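Local coordinates for protein transcriptional regulator, AraC family (Pseudomonas putida, PDB 3GRA) that probably regulates transcription through sequence-specific DNA binding, this piece being its DJ-1/PfpI-like domain rather than the AraC-type DNA-binding part, at residues V8-L13 and V76-L81; L12-S17 and R82-Y87; Q40-S45 and V60-S65; A68-D73 and A98-A103. All blocks are in the same frame, centred on the assembly; numbering follows the deposited sequence.

Interaction 1: residues V8-L13 and V76-L81; sequences VDFILL and VVCGGL. With EDO (1,2-ethanediol), chain C.
Phe-10 to Leu-12 pair in parallel with Val-76 to Cys-78 inside the central sheet of this DJ-1/PfpI-type alpha/beta domain, a worked case of a buried sheet whose backbone ladder is sealed by apolar side chains on both faces. The two strand axes approach to 4.7 Å and their directions differ by 28°, the twist expected of neighbouring strands. Val-76 gives its N-H to Asp-9 O, and its own carbonyl oxygen takes the N-H of Ile-11, with N and O 2.7 Å apart. Cys-78 N then reaches Ile-11 O, and the ladder outlasts the strands in a longer bond of 3.2 Å from Leu-13 N to Cys-78 O. Phe-10, Leu-12, Val-76 and Cys-78 share the face covered by helix 18-34, where Met-25 and Leu-28 meet the Phe-10 ring. With its CG anti to the carbonyl carbon (chi1 -60°), Phe-10 brings CD1 to 3.7 Å from Val-76 CB. The Cys-78 sulfur sits at the edge of the same ring, 77° off the normal, its SG 3.7 Å from CD1 of Phe-10. Ile-11 and Val-77 turn to the other face; there Leu-13 CD1 lies 3.8 Å from Val-77 CG1, crossing it at a slant, and Phe-113 of helix 110-117 touches both residues. Shortening Leu-13 to an alanine would probably open a gap beside Phe-113 and leave Val-77 CG1 without its methyl partner. At the strand end, a 1,2-ethanediol, probably from the crystallisation liquor, donates from O1 to Leu-12 O at 2.6 Å.

Interaction 2: residues L12-S17 and R82-Y87; sequences LLEHFS and RTPLKY. With EDO (1,2-ethanediol), chain C.
Leu-13 lays its CD2 methyl over one face of the Tyr-87 ring, 3.9 Å from the centroid and 17° off the normal, a CH-pi contact. On the opposite face Lys-86 CG stands 3.6 Å above the plane, over the ring centre, and the ring thus lies between two aliphatic surfaces. Tyr-87 OH accepts the Glu-14 N-H over 3.1 Å, with 153° at the hydrogen. The Glu-14 carbonyl is gripped in turn by Thr-83, whose OG1 donates to Glu-14 O across 3.0 Å, tilted out of the carbonyl plane. With Thr-83 OG1 anti to the carbonyl carbon (chi1 -64°), the CG2 branch is left to pack 3.8 Å from Leu-13 CB. His-15 offers a ring edge: its CD2 lies 3.4 Å from Arg-82 O, near the imidazole plane. A water ties the same two residues together, donating to His-15 O and accepting from Arg-82 N at 2.7 Å. Behind this first shell, a type II turn from Leu-13 to Phe-16 presents Glu-14 and His-15, and Ser-17 follows as the N-cap of helix 18-34. Phe-113 of helix 110-117 also packs against Tyr-87, while Arg-116 holds Lys-86 O. Both loops follow the C-terminal ends of parallel strands, and the Tyr-87 side chain is about 8 Å from that of Asp-91, a magnesium ligand seen in this protein, though without the ion in this chain. Loops without regular structure are thus fastened by two side-chain hydroxyls that take up both the N-H and the C=O of Glu-14, with an aromatic face as the apolar complement.

Interaction 3: residues Q40-S45 and V60-S65; sequences QFTPLS and VATELS. With EDO (1,2-ethanediol), chain C.
Leu-44 overlaps Leu-64 with its CD1 methyl, 3.8 Å from CD1 of Leu-64, while its other branch, CD2, lies 3.9 Å from Thr-62 CB, Leu-44 and Thr-62 pointing the same way. Its CG, anti to the carbonyl carbon (chi1 -60°), carries the branch point over strand 62-63, and from there the two methyls part to Leu-64 and Thr-62; Leu-69 adds to the same apolar cluster. Trimming Leu-44 to an alanine is likely to leave a gap beside Leu-64 and Leu-69 and to take from Thr-62 CB its methyl neighbour. Strand 62-63 is the outermost, within this chain, of the central sheet of the DJ-1/PfpI-type domain, paired in parallel with strand 39-45. The backbones form a short ladder: Thr-62 N donates to Pro-43 O across 3.0 Å, Ser-45 N to Thr-62 O across 2.8 Å, and Leu-64 N to Ser-45 O, also across 2.8 Å. All three donors are tilted from the carbonyl planes. The touching parts run 80° apart end to end. Next to the first rung Ala-61 CB nestles 3.5 Å from Pro-43 O. Pro-43 also packs on Leu-57 of the second subunit. Ser-45 OG, anti to the backbone N (chi1 163°), shares a hydrogen bond of 3.1 Å with O2 of a bound 1,2-ethanediol. A proline lacks an N-H, but Pro-43 still gives its carbonyl to the ladder; main-chain bonds carry the join, with Leu-44 and Leu-64 packed on one face and Ala-61 against Pro-43 beside it.

Interaction 4: residues A68-D73 and A98-A103; sequences ALKELD and AAHGMA
The beta-alpha-beta crossover from strand 74-78 through helix 90-100 to strand 103-107 is tied here at the starts of its two strands, where Asp-73 O accepts the N-H of Ala-103. This bond, 3.1 Å between N and O with the donor tilted 32° from the carbonyl plane, begins the pairing of the neighbouring parallel strands. Beside it the selenomethionine at Met-102 fills the angle between the helix end and the loop. Its chain bends at the last torsion (chi3 57°), which brings CE to 3.5 Å from Leu-72 CB, while its CG stands 3.5 Å from Leu-72 O. The selenium itself lies 3.8 Å from Leu-69 O, an oxygen already engaged by Leu-72 N in the type I turn from Leu-69 to Leu-72. Leu-75 and Cys-97 also touch Met-102, so the residue is sunk between sheet and helix. Nearer the surface, His-100 CE1 comes to 3.9 Å from Lys-70 CG, the ring and the lysine chain crossing at about a right angle. Gly-101 then leaves the helix with positive phi (109°), turning the chain toward Met-102; a side chain there would be jammed against the preceding carbonyl oxygen. The Asp-73 carboxylate takes no part in the strand-opening rung; its OD2 accepts from Arg-7 N. The CB of the donor residue, Ala-103, rests 3.4 Å from the same Asp-73 O.

How the interactions relate
Depth sorts the four contacts. Interaction 1 is wholly buried and lies nearest the centre of the chain, while the other three are only partly covered. Interactions 1 and 3 belong to one sheet, joined through strands 6-12 and 39-45: the inner pair is walled by side chains on both faces, whereas the outer pair reaches the second subunit. Interaction 2 continues the two strands of interaction 1 into their loops, exchanging a regular ladder for hydroxyl bonds and a CH-pi contact; Gly-79 O meets Ser-17 N between them. Interaction 4 sits at the strand starts, with one backbone bond and mostly apolar packing, linked to interaction 3 through Leu-69 and well apart from interaction 2.

Interaction 1: residues V8-L13 and V76-L81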
loop_
_atom_site.group_PDB
_atom_site.type_symbol
_atom_site.label_atom_id
_atom_site.label_comp_id
_atom_site.label_asym_id
_atom_site.label_seq_id
_atom_site.Cartn_x
_atom_site.Cartn_y
_atom_site.Cartn_z
ATOM N N VAL A 8 -16.929 4.013 -0.477
ATOM C CA VAL A 8 -15.821 4.758 -1.061
ATOM C C VAL A 8 -14.965 3.917 -2.010
ATOM O O VAL A 8 -14.461 2.862 -1.644
ATOM C CB VAL A 8 -14.918 5.357 0.035
ATOM C CG1 VAL A 8 -14.476 4.260 0.982
ATOM C CG2 VAL A 8 -13.696 6.048 -0.595
ATOM N N ASP A 9 -14.813 4.400 -3.238
ATOM C CA ASP A 9 -14.006 3.719 -4.250
ATOM C C ASP A 9 -12.728 4.509 -4.550
ATOM O O ASP A 9 -12.711 5.738 -4.502
ATOM C CB ASP A 9 -14.800 3.524 -5.539
ATOM C CG ASP A 9 -15.671 2.278 -5.511
ATOM O OD1 ASP A 9 -15.637 1.536 -4.501
ATOM O OD2 ASP A 9 -16.385 2.043 -6.512
ATOM N N PHE A 10 -11.669 3.782 -4.887
ATOM C CA PHE A 10 -10.378 4.380 -5.166
ATOM C C PHE A 10 -9.917 4.120 -6.588
ATOM O O PHE A 10 -9.708 2.972 -6.976
ATOM C CB PHE A 10 -9.328 3.808 -4.207
ATOM C CG PHE A 10 -9.617 4.061 -2.752
ATOM C CD1 PHE A 10 -9.075 5.163 -2.104
ATOM C CD2 PHE A 10 -10.405 3.169 -2.018
ATOM C CE1 PHE A 10 -9.307 5.378 -0.741
ATOM C CE2 PHE A 10 -10.646 3.372 -0.657
ATOM C CZ PHE A 10 -10.095 4.477 -0.018
ATOM N N ILE A 11 -9.748 5.179 -7.372
ATOM C CA ILE A 11 -9.260 5.009 -8.733
ATOM C C ILE A 11 -7.738 4.946 -8.662
ATOM O O ILE A 11 -7.082 5.932 -8.315
ATOM C CB ILE A 11 -9.687 6.180 -9.651
ATOM C CG1 ILE A 11 -11.213 6.221 -9.772
ATOM C CG2 ILE A 11 -9.097 5.981 -11.048
ATOM C CD1 ILE A 11 -11.725 7.420 -10.498
ATOM N N LEU A 12 -7.177 3.781 -8.972
ATOM C CA LEU A 12 -5.725 3.611 -8.919
ATOM C C LEU A 12 -5.119 3.911 -10.276
ATOM O O LEU A 12 -5.395 3.209 -11.246
ATOM C CB LEU A 12 -5.364 2.179 -8.507
ATOM C CG LEU A 12 -6.020 1.588 -7.246
ATOM C CD1 LEU A 12 -5.474 0.182 -7.034
ATOM C CD2 LEU A 12 -5.721 2.462 -6.007
ATOM N N LEU A 13 -4.325 4.972 -10.340
ATOM C CA LEU A 13 -3.660 5.375 -11.567
ATOM C C LEU A 13 -2.300 4.683 -11.625
ATOM O O LEU A 13 -1.777 4.227 -10.598
ATOM C CB LEU A 13 -3.467 6.896 -11.594
ATOM C CG LEU A 13 -4.715 7.784 -11.467
ATOM C CD1 LEU A 13 -4.318 9.248 -11.597
ATOM C CD2 LEU A 13 -5.718 7.409 -12.542
ATOM N N VAL A 76 -12.206 8.527 -4.799
ATOM C CA VAL A 76 -10.869 9.039 -4.559
ATOM C C VAL A 76 -9.879 8.720 -5.688
ATOM O O VAL A 76 -9.755 7.568 -6.123
ATOM C CB VAL A 76 -10.303 8.457 -3.251
ATOM C CG1 VAL A 76 -9.036 9.200 -2.850
ATOM C CG2 VAL A 76 -11.357 8.545 -2.141
ATOM N N VAL A 77 -9.174 9.746 -6.159
ATOM C CA VAL A 77 -8.190 9.561 -7.208
ATOM C C VAL A 77 -6.832 9.373 -6.540
ATOM O O VAL A 77 -6.329 10.264 -5.822
ATOM C CB VAL A 77 -8.109 10.769 -8.174
ATOM C CG1 VAL A 77 -7.075 10.467 -9.273
ATOM C CG2 VAL A 77 -9.471 11.045 -8.796
ATOM N N CYS A 78 -6.251 8.200 -6.764
ATOM C CA CYS A 78 -4.962 7.877 -6.185
ATOM C C CYS A 78 -3.846 7.988 -7.215
ATOM O O CYS A 78 -3.830 7.281 -8.232
ATOM C CB CYS A 78 -4.986 6.471 -5.591
ATOM S SG CYS A 78 -6.315 6.231 -4.393
ATOM N N GLY A 79 -2.923 8.894 -6.931
ATOM C CA GLY A 79 -1.794 9.116 -7.803
ATOM C C GLY A 79 -0.499 8.778 -7.109
ATOM O O GLY A 79 -0.483 8.116 -6.068
ATOM N N GLY A 80 0.599 9.238 -7.692
ATOM C CA GLY A 80 1.909 8.968 -7.136
ATOM C C GLY A 80 2.921 9.850 -7.824
ATOM O O GLY A 80 2.584 10.557 -8.772
ATOM N N LEU A 81 4.158 9.797 -7.350
ATOM C CA LEU A 81 5.252 10.594 -7.889
ATOM C C LEU A 81 5.428 10.442 -9.393
ATOM O O LEU A 81 5.509 11.437 -10.123
ATOM C CB LEU A 81 6.566 10.210 -7.199
ATOM C CG LEU A 81 7.796 10.908 -7.777
ATOM C CD1 LEU A 81 7.663 12.409 -7.564
ATOM C CD2 LEU A 81 9.063 10.374 -7.115
HETATM C C1 EDO C . -5.354 3.962 -14.542
HETATM O O1 EDO C . -6.387 3.510 -13.673
HETATM C C2 EDO C . -4.513 2.760 -15.052
HETATM O O2 EDO C . -5.018 1.513 -14.514
#

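Interaction 2: residues L12-S17 and R82-Y87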
loop_
_atom_site.group_PDB
_atom_site.type_symbol
_atom_site.label_atom_id
_atom_site.label_comp_id
_atom_site.label_asym_id
_atom_site.label_seq_id
_atom_site.Cartn_x
_atom_site.Cartn_y
_atom_site.Cartn_z
ATOM N N LEU A 12 -7.177 3.781 -8.972
ATOM C CA LEU A 12 -5.725 3.611 -8.919
ATOM C C LEU A 12 -5.119 3.911 -10.276
ATOM O O LEU A 12 -5.395 3.209 -11.246
ATOM C CB LEU A 12 -5.364 2.179 -8.507
ATOM C CG LEU A 12 -6.020 1.588 -7.246
ATOM C CD1 LEU A 12 -5.474 0.182 -7.034
ATOM C CD2 LEU A 12 -5.721 2.462 -6.007
ATOM N N LEU A 13 -4.325 4.972 -10.340
ATOM C CA LEU A 13 -3.660 5.375 -11.567
ATOM C C LEU A 13 -2.300 4.683 -11.625
ATOM O O LEU A 13 -1.777 4.227 -10.598
ATOM C CB LEU A 13 -3.467 6.896 -11.594
ATOM C CG LEU A 13 -4.715 7.784 -11.467
ATOM C CD1 LEU A 13 -4.318 9.248 -11.597
ATOM C CD2 LEU A 13 -5.718 7.409 -12.542
ATOM N N GLU A 14 -1.724 4.600 -12.819
ATOM C CA GLU A 14 -0.439 3.939 -12.956
ATOM C C GLU A 14 0.595 4.618 -12.059
ATOM O O GLU A 14 0.657 5.845 -11.991
ATOM C CB GLU A 14 0.030 3.956 -14.410
ATOM C CG GLU A 14 0.826 2.707 -14.791
ATOM C CD GLU A 14 1.747 2.929 -15.977
ATOM O OE1 GLU A 14 2.565 3.869 -15.912
ATOM O OE2 GLU A 14 1.666 2.165 -16.967
ATOM N N HIS A 15 1.383 3.803 -11.359
ATOM C CA HIS A 15 2.439 4.276 -10.458
ATOM C C HIS A 15 1.899 4.991 -9.219
ATOM O O HIS A 15 2.558 5.862 -8.654
ATOM C CB HIS A 15 3.414 5.193 -11.215
ATOM C CG HIS A 15 3.926 4.604 -12.495
ATOM N ND1 HIS A 15 4.323 3.290 -12.599
ATOM C CD2 HIS A 15 4.112 5.151 -13.719
ATOM C CE1 HIS A 15 4.729 3.048 -13.833
ATOM N NE2 HIS A 15 4.613 4.162 -14.532
ATOM N N PHE A 16 0.699 4.605 -8.799
ATOM C CA PHE A 16 0.059 5.198 -7.629
ATOM C C PHE A 16 0.860 4.891 -6.363
ATOM O O PHE A 16 1.437 3.806 -6.223
ATOM C CB PHE A 16 -1.359 4.636 -7.479
ATOM C CG PHE A 16 -1.402 3.179 -7.058
ATOM C CD1 PHE A 16 -1.452 2.833 -5.708
ATOM C CD2 PHE A 16 -1.421 2.161 -8.011
ATOM C CE1 PHE A 16 -1.529 1.497 -5.313
ATOM C CE2 PHE A 16 -1.498 0.821 -7.631
ATOM C CZ PHE A 16 -1.554 0.482 -6.276
ATOM N N SER A 17 0.910 5.855 -5.454
ATOM C CA SER A 17 1.607 5.660 -4.189
ATOM C C SER A 17 0.944 4.479 -3.463
ATOM O O SER A 17 -0.210 4.564 -3.042
ATOM C CB SER A 17 1.492 6.928 -3.354
ATOM O OG SER A 17 1.915 6.677 -2.032
ATOM N N ARG A 82 5.484 9.197 -9.851
ATOM C CA ARG A 82 5.683 8.918 -11.262
ATOM C C ARG A 82 4.382 8.812 -12.061
ATOM O O ARG A 82 4.409 8.543 -13.261
ATOM C CB ARG A 82 6.523 7.642 -11.407
ATOM C CG ARG A 82 7.915 7.760 -10.750
ATOM C CD ARG A 82 8.825 8.715 -11.529
ATOM N NE ARG A 82 9.898 9.310 -10.722
ATOM C CZ ARG A 82 10.799 8.627 -10.017
ATOM N NH1 ARG A 82 10.777 7.299 -9.997
ATOM N NH2 ARG A 82 11.732 9.277 -9.333
ATOM N N THR A 83 3.245 9.037 -11.403
ATOM C CA THR A 83 1.957 8.957 -12.088
ATOM C C THR A 83 1.847 9.957 -13.233
ATOM O O THR A 83 1.981 11.167 -13.043
ATOM C CB THR A 83 0.778 9.217 -11.140
ATOM O OG1 THR A 83 0.717 8.192 -10.133
ATOM C CG2 THR A 83 -0.520 9.235 -11.930
ATOM N N PRO A 84 1.600 9.455 -14.451
ATOM C CA PRO A 84 1.478 10.366 -15.593
ATOM C C PRO A 84 0.259 11.291 -15.441
ATOM O O PRO A 84 -0.817 10.860 -15.019
ATOM C CB PRO A 84 1.391 9.412 -16.792
ATOM C CG PRO A 84 0.848 8.138 -16.194
ATOM C CD PRO A 84 1.575 8.047 -14.881
ATOM N N LEU A 85 0.446 12.567 -15.772
ATOM C CA LEU A 85 -0.610 13.555 -15.652
ATOM C C LEU A 85 -1.451 13.617 -16.921
ATOM O O LEU A 85 -1.423 14.606 -17.655
ATOM C CB LEU A 85 -0.004 14.923 -15.354
ATOM C CG LEU A 85 0.950 14.972 -14.163
ATOM C CD1 LEU A 85 1.565 16.361 -14.044
ATOM C CD2 LEU A 85 0.209 14.601 -12.887
ATOM N N LYS A 86 -2.209 12.556 -17.177
ATOM C CA LYS A 86 -3.048 12.494 -18.369
ATOM C C LYS A 86 -4.464 12.117 -17.957
ATOM O O LYS A 86 -5.103 12.847 -17.198
ATOM C CB LYS A 86 -2.502 11.431 -19.305
ATOM C CG LYS A 86 -2.346 10.142 -18.515
ATOM C CD LYS A 86 -1.841 8.955 -19.428
ATOM C CE LYS A 86 -1.352 7.589 -18.738
ATOM N NZ LYS A 86 -0.846 6.350 -19.361
ATOM N N TYR A 87 -4.960 10.994 -18.474
ATOM C CA TYR A 87 -6.293 10.532 -18.139
ATOM C C TYR A 87 -7.331 11.634 -18.325
ATOM O O TYR A 87 -8.100 11.929 -17.406
ATOM C CB TYR A 87 -6.306 10.048 -16.685
ATOM C CG TYR A 87 -5.208 9.059 -16.359
ATOM C CD1 TYR A 87 -5.182 7.794 -16.947
ATOM C CD2 TYR A 87 -4.207 9.379 -15.447
ATOM C CE1 TYR A 87 -4.187 6.869 -16.630
ATOM C CE2 TYR A 87 -3.212 8.468 -15.120
ATOM C CZ TYR A 87 -3.207 7.211 -15.713
ATOM O OH TYR A 87 -2.228 6.293 -15.374
HETATM C C1 EDO C . -5.354 3.962 -14.542
HETATM O O1 EDO C . -6.387 3.510 -13.673
HETATM C C2 EDO C . -4.513 2.760 -15.052
HETATM O O2 EDO C . -5.018 1.513 -14.514
HETATM O O HOH W 1 5.388 6.789 -8.555
#

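Interaction 3: residues Q40-S45 and V60-S65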
loop_
_atom_site.group_PDB
_atom_site.type_symbol
_atom_site.label_atom_id
_atom_site.label_comp_id
_atom_site.label_asym_id
_atom_site.label_seq_id
_atom_site.Cartn_x
_atom_site.Cartn_y
_atom_site.Cartn_z
ATOM N N GLN A 40 -17.710 0.395 2.738
ATOM C CA GLN A 40 -17.646 -0.554 1.625
ATOM C C GLN A 40 -16.735 0.150 0.610
ATOM O O GLN A 40 -16.981 1.301 0.240
ATOM C CB GLN A 40 -19.019 -0.782 0.986
ATOM C CG GLN A 40 -20.094 -1.234 1.942
ATOM C CD GLN A 40 -21.403 -1.526 1.232
ATOM O OE1 GLN A 40 -21.578 -2.596 0.647
ATOM N NE2 GLN A 40 -22.327 -0.567 1.270
ATOM N N PHE A 41 -15.695 -0.537 0.156
ATOM C CA PHE A 41 -14.749 0.064 -0.781
ATOM C C PHE A 41 -14.286 -0.892 -1.887
ATOM O O PHE A 41 -14.354 -2.112 -1.732
ATOM C CB PHE A 41 -13.554 0.595 0.017
ATOM C CG PHE A 41 -13.293 -0.178 1.275
ATOM C CD1 PHE A 41 -12.565 -1.355 1.246
ATOM C CD2 PHE A 41 -13.858 0.230 2.483
ATOM C CE1 PHE A 41 -12.397 -2.128 2.406
ATOM C CE2 PHE A 41 -13.701 -0.531 3.646
ATOM C CZ PHE A 41 -12.970 -1.712 3.604
ATOM N N THR A 42 -13.816 -0.321 -2.997
ATOM C CA THR A 42 -13.359 -1.108 -4.137
ATOM C C THR A 42 -12.240 -0.436 -4.936
ATOM O O THR A 42 -12.319 0.744 -5.271
ATOM C CB THR A 42 -14.496 -1.360 -5.139
ATOM O OG1 THR A 42 -15.687 -1.722 -4.436
ATOM C CG2 THR A 42 -14.123 -2.489 -6.082
ATOM N N PRO A 43 -11.168 -1.181 -5.229
ATOM C CA PRO A 43 -10.092 -0.573 -6.007
ATOM C C PRO A 43 -10.602 -0.554 -7.458
ATOM O O PRO A 43 -11.176 -1.542 -7.932
ATOM C CB PRO A 43 -8.922 -1.534 -5.793
ATOM C CG PRO A 43 -9.600 -2.871 -5.596
ATOM C CD PRO A 43 -10.819 -2.537 -4.770
ATOM N N LEU A 44 -10.426 0.578 -8.133
ATOM C CA LEU A 44 -10.887 0.732 -9.505
ATOM C C LEU A 44 -9.770 1.115 -10.487
ATOM O O LEU A 44 -8.822 1.811 -10.135
ATOM C CB LEU A 44 -11.994 1.797 -9.576
ATOM C CG LEU A 44 -13.319 1.652 -8.807
ATOM C CD1 LEU A 44 -14.169 2.891 -9.115
ATOM C CD2 LEU A 44 -14.071 0.389 -9.206
ATOM N N SER A 45 -9.901 0.646 -11.724
ATOM C CA SER A 45 -8.938 0.932 -12.785
ATOM C C SER A 45 -9.668 1.517 -13.975
ATOM O O SER A 45 -10.751 1.059 -14.330
ATOM C CB SER A 45 -8.230 -0.343 -13.240
ATOM O OG SER A 45 -7.595 -0.134 -14.499
ATOM N N VAL A 60 -5.083 -6.182 -8.126
ATOM C CA VAL A 60 -6.245 -6.497 -8.928
ATOM C C VAL A 60 -7.283 -5.419 -8.615
ATOM O O VAL A 60 -7.444 -5.009 -7.462
ATOM C CB VAL A 60 -6.818 -7.897 -8.593
ATOM C CG1 VAL A 60 -8.061 -8.175 -9.457
ATOM C CG2 VAL A 60 -5.742 -8.976 -8.843
ATOM N N ALA A 61 -7.962 -4.938 -9.650
ATOM C CA ALA A 61 -8.964 -3.904 -9.483
ATOM C C ALA A 61 -10.107 -4.111 -10.451
ATOM O O ALA A 61 -9.961 -4.793 -11.459
ATOM C CB ALA A 61 -8.335 -2.533 -9.703
ATOM N N THR A 62 -11.255 -3.531 -10.126
ATOM C CA THR A 62 -12.418 -3.628 -10.991
ATOM C C THR A 62 -12.295 -2.535 -12.049
ATOM O O THR A 62 -11.841 -1.424 -11.756
ATOM C CB THR A 62 -13.727 -3.388 -10.214
ATOM O OG1 THR A 62 -13.883 -4.383 -9.201
ATOM C CG2 THR A 62 -14.924 -3.439 -11.160
ATOM N N GLU A 63 -12.679 -2.850 -13.279
ATOM C CA GLU A 63 -12.632 -1.861 -14.333
ATOM C C GLU A 63 -13.765 -0.894 -14.025
ATOM O O GLU A 63 -14.912 -1.298 -13.831
ATOM C CB GLU A 63 -12.822 -2.517 -15.704
ATOM C CG GLU A 63 -12.876 -1.527 -16.861
ATOM C CD GLU A 63 -12.130 -2.015 -18.098
ATOM O OE1 GLU A 63 -12.195 -3.225 -18.399
ATOM O OE2 GLU A 63 -11.481 -1.187 -18.778
ATOM N N LEU A 64 -13.437 0.387 -13.967
ATOM C CA LEU A 64 -14.426 1.400 -13.648
ATOM C C LEU A 64 -15.592 1.412 -14.628
ATOM O O LEU A 64 -15.417 1.296 -15.840
ATOM C CB LEU A 64 -13.757 2.776 -13.595
ATOM C CG LEU A 64 -14.562 3.909 -12.955
ATOM C CD1 LEU A 64 -13.611 4.902 -12.297
ATOM C CD2 LEU A 64 -15.432 4.589 -14.002
ATOM N N SER A 65 -16.790 1.527 -14.075
ATOM C CA SER A 65 -18.005 1.571 -14.862
ATOM C C SER A 65 -18.649 2.893 -14.522
ATOM O O SER A 65 -18.956 3.155 -13.355
ATOM C CB SER A 65 -18.944 0.427 -14.479
ATOM O OG SER A 65 -20.222 0.626 -15.053
HETATM C C1 EDO C . -5.354 3.962 -14.542
HETATM O O1 EDO C . -6.387 3.510 -13.673
HETATM C C2 EDO C . -4.513 2.760 -15.052
HETATM O O2 EDO C . -5.018 1.513 -14.514
#

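Interaction 4: residues A68-D73 and A98-A103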
loop_
_atom_site.group_PDB
_atom_site.type_symbol
_atom_site.label_atom_id
_atom_site.label_comp_id
_atom_site.label_asym_id
_atom_site.label_seq_id
_atom_site.Cartn_x
_atom_site.Cartn_y
_atom_site.Cartn_z
ATOM N N ALA A 68 -21.717 2.205 -12.372
ATOM C CA ALA A 68 -21.454 1.712 -11.020
ATOM C C ALA A 68 -20.783 2.711 -10.056
ATOM O O ALA A 68 -20.225 2.315 -9.026
ATOM C CB ALA A 68 -20.626 0.437 -11.097
ATOM N N LEU A 69 -20.819 3.996 -10.388
ATOM C CA LEU A 69 -20.241 5.009 -9.515
ATOM C C LEU A 69 -21.420 5.667 -8.804
ATOM O O LEU A 69 -21.270 6.335 -7.783
ATOM C CB LEU A 69 -19.465 6.057 -10.330
ATOM C CG LEU A 69 -18.251 5.595 -11.154
ATOM C CD1 LEU A 69 -17.586 6.795 -11.802
ATOM C CD2 LEU A 69 -17.261 4.878 -10.264
ATOM N N LYS A 70 -22.599 5.429 -9.364
ATOM C CA LYS A 70 -23.862 5.967 -8.880
ATOM C C LYS A 70 -24.147 5.691 -7.409
ATOM O O LYS A 70 -24.742 6.521 -6.726
ATOM C CB LYS A 70 -25.001 5.407 -9.737
ATOM C CG LYS A 70 -26.310 6.166 -9.642
ATOM C CD LYS A 70 -27.323 5.641 -10.658
ATOM C CE LYS A 70 -28.633 6.429 -10.607
ATOM N NZ LYS A 70 -29.321 6.328 -9.282
ATOM N N GLU A 71 -23.723 4.534 -6.916
ATOM C CA GLU A 71 -23.964 4.180 -5.524
ATOM C C GLU A 71 -22.843 4.625 -4.584
ATOM O O GLU A 71 -22.769 4.174 -3.442
ATOM C CB GLU A 71 -24.172 2.668 -5.411
ATOM C CG GLU A 71 -25.341 2.135 -6.246
ATOM C CD GLU A 71 -26.607 2.975 -6.095
ATOM O OE1 GLU A 71 -27.063 3.187 -4.950
ATOM O OE2 GLU A 71 -27.147 3.425 -7.126
ATOM N N LEU A 72 -21.986 5.522 -5.060
ATOM C CA LEU A 72 -20.854 6.002 -4.275
ATOM C C LEU A 72 -21.062 7.257 -3.442
ATOM O O LEU A 72 -21.761 8.182 -3.842
ATOM C CB LEU A 72 -19.655 6.247 -5.197
ATOM C CG LEU A 72 -18.553 5.189 -5.275
ATOM C CD1 LEU A 72 -19.159 3.816 -5.512
ATOM C CD2 LEU A 72 -17.580 5.556 -6.391
ATOM N N ASP A 73 -20.428 7.279 -2.276
ATOM C CA ASP A 73 -20.459 8.446 -1.407
ATOM C C ASP A 73 -19.160 9.208 -1.642
ATOM O O ASP A 73 -19.112 10.429 -1.495
ATOM C CB ASP A 73 -20.538 8.039 0.060
ATOM C CG ASP A 73 -21.908 7.513 0.440
ATOM O OD1 ASP A 73 -22.903 8.244 0.242
ATOM O OD2 ASP A 73 -21.986 6.378 0.939
ATOM N N ALA A 98 -19.353 15.175 -9.297
ATOM C CA ALA A 98 -19.549 16.374 -8.486
ATOM C C ALA A 98 -20.989 16.864 -8.658
ATOM O O ALA A 98 -21.594 17.367 -7.718
ATOM C CB ALA A 98 -18.565 17.471 -8.906
ATOM N N ALA A 99 -21.536 16.714 -9.862
ATOM C CA ALA A 99 -22.902 17.151 -10.112
ATOM C C ALA A 99 -23.875 16.249 -9.377
ATOM O O ALA A 99 -24.836 16.733 -8.804
ATOM C CB ALA A 99 -23.199 17.137 -11.602
ATOM N N HIS A 100 -23.582 14.949 -9.389
ATOM C CA HIS A 100 -24.397 13.919 -8.747
ATOM C C HIS A 100 -24.534 14.111 -7.242
ATOM O O HIS A 100 -25.472 13.598 -6.637
ATOM C CB HIS A 100 -23.793 12.532 -9.026
ATOM C CG HIS A 100 -24.631 11.392 -8.530
ATOM N ND1 HIS A 100 -25.718 10.908 -9.226
ATOM C CD2 HIS A 100 -24.548 10.650 -7.400
ATOM C CE1 HIS A 100 -26.268 9.914 -8.547
ATOM N NE2 HIS A 100 -25.576 9.738 -7.435
ATOM N N GLY A 101 -23.592 14.829 -6.636
ATOM C CA GLY A 101 -23.643 15.064 -5.201
ATOM C C GLY A 101 -22.576 14.314 -4.426
ATOM O O GLY A 101 -22.552 14.352 -3.198
HETATM N N MSE A 102 -21.691 13.630 -5.145
HETATM C CA MSE A 102 -20.613 12.857 -4.527
HETATM C C MSE A 102 -19.505 13.699 -3.907
HETATM O O MSE A 102 -19.239 14.815 -4.335
HETATM C CB MSE A 102 -19.941 11.952 -5.555
HETATM C CG MSE A 102 -20.729 10.747 -6.015
HETATM SE SE MSE A 102 -19.703 9.714 -7.106
HETATM C CE MSE A 102 -18.424 9.415 -6.116
ATOM N N ALA A 103 -18.859 13.145 -2.886
ATOM C CA ALA A 103 -17.719 13.811 -2.282
ATOM C C ALA A 103 -16.605 13.278 -3.185
ATOM O O ALA A 103 -16.744 12.185 -3.753
ATOM C CB ALA A 103 -17.519 13.346 -0.839
#